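PDB 3JTX: aminotransferase from Neisseria meningitidis Z2491, which probably transfers amino groups between amino acids and keto acids as a pyridoxal-phosphate-dependent enzyme of aminotransferase class I and II. Local coordinates for residues 308-313 against 386-391. Sequence-based numbering, arbitrary orientation.
Sequences ERVIPI and KAAEDI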
ATOM      1  N   GLU A 308     -24.181  27.576  -3.810  1.00 19.52           N
ATOM      2  CA  GLU A 308     -25.243  28.451  -4.268  1.00 20.40           C
ATOM      3  C   GLU A 308     -25.610  29.506  -3.234  1.00 20.10           C
ATOM      4  O   GLU A 308     -25.936  30.625  -3.592  1.00 19.59           O
ATOM      5  CB  GLU A 308     -26.504  27.647  -4.596  1.00 21.28           C
ATOM      6  CG  GLU A 308     -26.554  27.167  -6.002  1.00 24.03           C
ATOM      7  CD  GLU A 308     -27.746  26.262  -6.277  1.00 28.34           C
ATOM      8  OE1 GLU A 308     -28.544  25.987  -5.339  1.00 29.94           O
ATOM      9  OE2 GLU A 308     -27.865  25.819  -7.440  1.00 31.32           O
ATOM     10  N   ARG A 309     -25.557  29.131  -1.955  1.00 19.73           N
ATOM     11  CA  ARG A 309     -25.924  30.025  -0.866  1.00 19.70           C
ATOM     12  C   ARG A 309     -24.727  30.808  -0.318  1.00 19.06           C
ATOM     13  O   ARG A 309     -24.853  31.995  -0.012  1.00 18.23           O
ATOM     14  CB  ARG A 309     -26.607  29.224   0.236  1.00 19.99           C
ATOM     15  CG  ARG A 309     -27.875  28.525  -0.263  1.00 22.82           C
ATOM     16  CD  ARG A 309     -28.618  27.778   0.831  1.00 27.12           C
ATOM     17  NE  ARG A 309     -29.078  28.673   1.896  1.00 31.04           N
ATOM     18  CZ  ARG A 309     -29.535  28.278   3.088  1.00 31.84           C
ATOM     19  NH1 ARG A 309     -29.635  26.984   3.391  1.00 32.12           N
ATOM     20  NH2 ARG A 309     -29.900  29.192   3.982  1.00 33.24           N
ATOM     21  N   VAL A 310     -23.567  30.156  -0.228  1.00 17.89           N
ATOM     22  CA  VAL A 310     -22.370  30.769   0.351  1.00 17.24           C
ATOM     23  C   VAL A 310     -21.729  31.842  -0.545  1.00 17.24           C
ATOM     24  O   VAL A 310     -21.320  32.895  -0.053  1.00 16.38           O
ATOM     25  CB  VAL A 310     -21.307  29.687   0.726  1.00 17.21           C
ATOM     26  CG1 VAL A 310     -19.979  30.324   1.076  1.00 17.08           C
ATOM     27  CG2 VAL A 310     -21.808  28.810   1.861  1.00 15.14           C
ATOM     28  N   ILE A 311     -21.604  31.578  -1.848  1.00 16.84           N
ATOM     29  CA  ILE A 311     -20.888  32.507  -2.722  1.00 16.43           C
ATOM     30  C   ILE A 311     -21.524  33.905  -2.693  1.00 16.66           C
ATOM     31  O   ILE A 311     -20.813  34.893  -2.465  1.00 16.25           O
ATOM     32  CB  ILE A 311     -20.729  31.969  -4.168  1.00 16.15           C
ATOM     33  CG1 ILE A 311     -19.751  30.791  -4.196  1.00 15.93           C
ATOM     34  CG2 ILE A 311     -20.275  33.083  -5.117  1.00 16.16           C
ATOM     35  CD1 ILE A 311     -18.303  31.141  -3.848  1.00 15.67           C
ATOM     36  N   PRO A 312     -22.853  34.002  -2.894  1.00 16.95           N
ATOM     37  CA  PRO A 312     -23.454  35.347  -2.849  1.00 17.32           C
ATOM     38  C   PRO A 312     -23.342  36.036  -1.483  1.00 17.16           C
ATOM     39  O   PRO A 312     -23.299  37.268  -1.428  1.00 16.65           O
ATOM     40  CB  PRO A 312     -24.927  35.128  -3.236  1.00 17.59           C
ATOM     41  CG  PRO A 312     -25.119  33.678  -3.407  1.00 17.69           C
ATOM     42  CD  PRO A 312     -23.836  32.946  -3.188  1.00 17.28           C
ATOM     43  N   ILE A 313     -23.288  35.266  -0.395  1.00 16.81           N
ATOM     44  CA  ILE A 313     -23.095  35.871   0.933  1.00 16.77           C
ATOM     45  C   ILE A 313     -21.692  36.488   0.993  1.00 16.80           C
ATOM     46  O   ILE A 313     -21.540  37.662   1.324  1.00 16.07           O
ATOM     47  CB  ILE A 313     -23.314  34.864   2.091  1.00 16.81           C
ATOM     48  CG1 ILE A 313     -24.777  34.418   2.142  1.00 16.72           C
ATOM     49  CG2 ILE A 313     -22.956  35.486   3.439  1.00 16.46           C
ATOM     50  CD1 ILE A 313     -25.031  33.275   3.102  1.00 15.67           C
ATOM     51  N   LYS A 386     -24.047  29.900   7.952  1.00 16.89           N
ATOM     52  CA  LYS A 386     -23.772  30.675   9.169  1.00 17.13           C
ATOM     53  C   LYS A 386     -22.311  31.120   9.229  1.00 16.59           C
ATOM     54  O   LYS A 386     -22.030  32.238   9.633  1.00 15.83           O
ATOM     55  CB  LYS A 386     -24.090  29.883  10.426  1.00 16.92           C
ATOM     56  CG  LYS A 386     -23.743  30.647  11.688  1.00 19.52           C
ATOM     57  CD  LYS A 386     -24.203  29.942  12.940  1.00 22.54           C
ATOM     58  CE  LYS A 386     -24.103  30.883  14.143  1.00 24.78           C
ATOM     59  NZ  LYS A 386     -22.694  31.098  14.550  1.00 26.59           N
ATOM     60  N   ALA A 387     -21.390  30.232   8.864  1.00 16.58           N
ATOM     61  CA  ALA A 387     -19.970  30.598   8.812  1.00 16.51           C
ATOM     62  C   ALA A 387     -19.746  31.773   7.845  1.00 16.33           C
ATOM     63  O   ALA A 387     -19.050  32.736   8.181  1.00 16.74           O
ATOM     64  CB  ALA A 387     -19.114  29.387   8.417  1.00 16.27           C
ATOM     65  N   ALA A 388     -20.364  31.711   6.663  1.00 16.00           N
ATOM     66  CA  ALA A 388     -20.187  32.756   5.653  1.00 16.17           C
ATOM     67  C   ALA A 388     -20.699  34.099   6.179  1.00 16.14           C
ATOM     68  O   ALA A 388     -20.044  35.130   6.038  1.00 16.44           O
ATOM     69  CB  ALA A 388     -20.895  32.376   4.345  1.00 15.73           C
ATOM     70  N   GLU A 389     -21.872  34.069   6.798  1.00 16.37           N
ATOM     71  CA  GLU A 389     -22.459  35.258   7.416  1.00 16.35           C
ATOM     72  C   GLU A 389     -21.568  35.840   8.511  1.00 15.97           C
ATOM     73  O   GLU A 389     -21.365  37.044   8.574  1.00 15.38           O
ATOM     74  CB  GLU A 389     -23.837  34.922   7.985  1.00 16.56           C
ATOM     75  CG  GLU A 389     -24.890  34.705   6.907  1.00 18.78           C
ATOM     76  CD  GLU A 389     -26.186  34.120   7.444  1.00 23.25           C
ATOM     77  OE1 GLU A 389     -26.225  33.702   8.629  1.00 26.44           O
ATOM     78  OE2 GLU A 389     -27.172  34.070   6.676  1.00 25.45           O
ATOM     79  N   ASP A 390     -21.026  34.976   9.360  1.00 16.28           N
ATOM     80  CA  ASP A 390     -20.156  35.415  10.443  1.00 16.55           C
ATOM     81  C   ASP A 390     -18.850  35.999   9.905  1.00 16.47           C
ATOM     82  O   ASP A 390     -18.377  37.012  10.417  1.00 15.81           O
ATOM     83  CB  ASP A 390     -19.891  34.265  11.429  1.00 16.54           C
ATOM     84  CG  ASP A 390     -21.156  33.851  12.213  1.00 17.79           C
ATOM     85  OD1 ASP A 390     -22.131  34.627  12.240  1.00 17.31           O
ATOM     86  OD2 ASP A 390     -21.180  32.750  12.788  1.00 17.74           O
ATOM     87  N   ILE A 391     -18.275  35.380   8.870  1.00 16.19           N
ATOM     88  CA  ILE A 391     -17.050  35.909   8.266  1.00 16.06           C
ATOM     89  C   ILE A 391     -17.305  37.329   7.702  1.00 16.87           C
ATOM     90  O   ILE A 391     -16.537  38.258   7.957  1.00 16.54           O
ATOM     91  CB  ILE A 391     -16.480  34.964   7.171  1.00 15.67           C
ATOM     92  CG1 ILE A 391     -15.986  33.654   7.797  1.00 15.80           C
ATOM     93  CG2 ILE A 391     -15.323  35.628   6.405  1.00 14.53           C
ATOM     94  CD1 ILE A 391     -15.772  32.496   6.808  1.00 13.96           C
TER
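A388 turns its methyl group into the groove between V310 and I313, one turn apart on helix 308-313. Its CB lies 3.8 Å from I313 CG2 and 4.0 Å from V310 CG1, so one small side chain meets two branched ones. I313 supplies the broader touch: with chi1 at -66° CG1 sits beside the backbone N, which leaves CG2 anti to that N and carries this methyl past A388 CB onto the backbone, where it rests 3.8 Å from E389 N. Its other branch, extended to CD1, crosses the aliphatic part of E389 at a slant, with CD1 4.1 Å from E389 CG. The E389 chain continues outward from there to an exposed carboxylate. The guanidinium of R309 lies on the same margin but does not pair with it, R309 NH2 and E389 OE2 being 6.2 Å apart; any attraction is probably weak.

The two segments run almost parallel, at 4°, with axes 9.2 Å apart, and V310 and A388 are the nearest CA pair, at 6.1 Å. I313 and R309 also touch V385, and V310 touches C384, one turn earlier on helix 381-394. V310 also packs on I329, joining the helix pair to the antiparallel sheet 328-332/372-376/354-355, probably in the C-terminal small domain of a fold-type I PLP enzyme. Between these segments cohesion is modest and apolar, from van der Waals packing of methyl groups, with the E389 margin open to solvent.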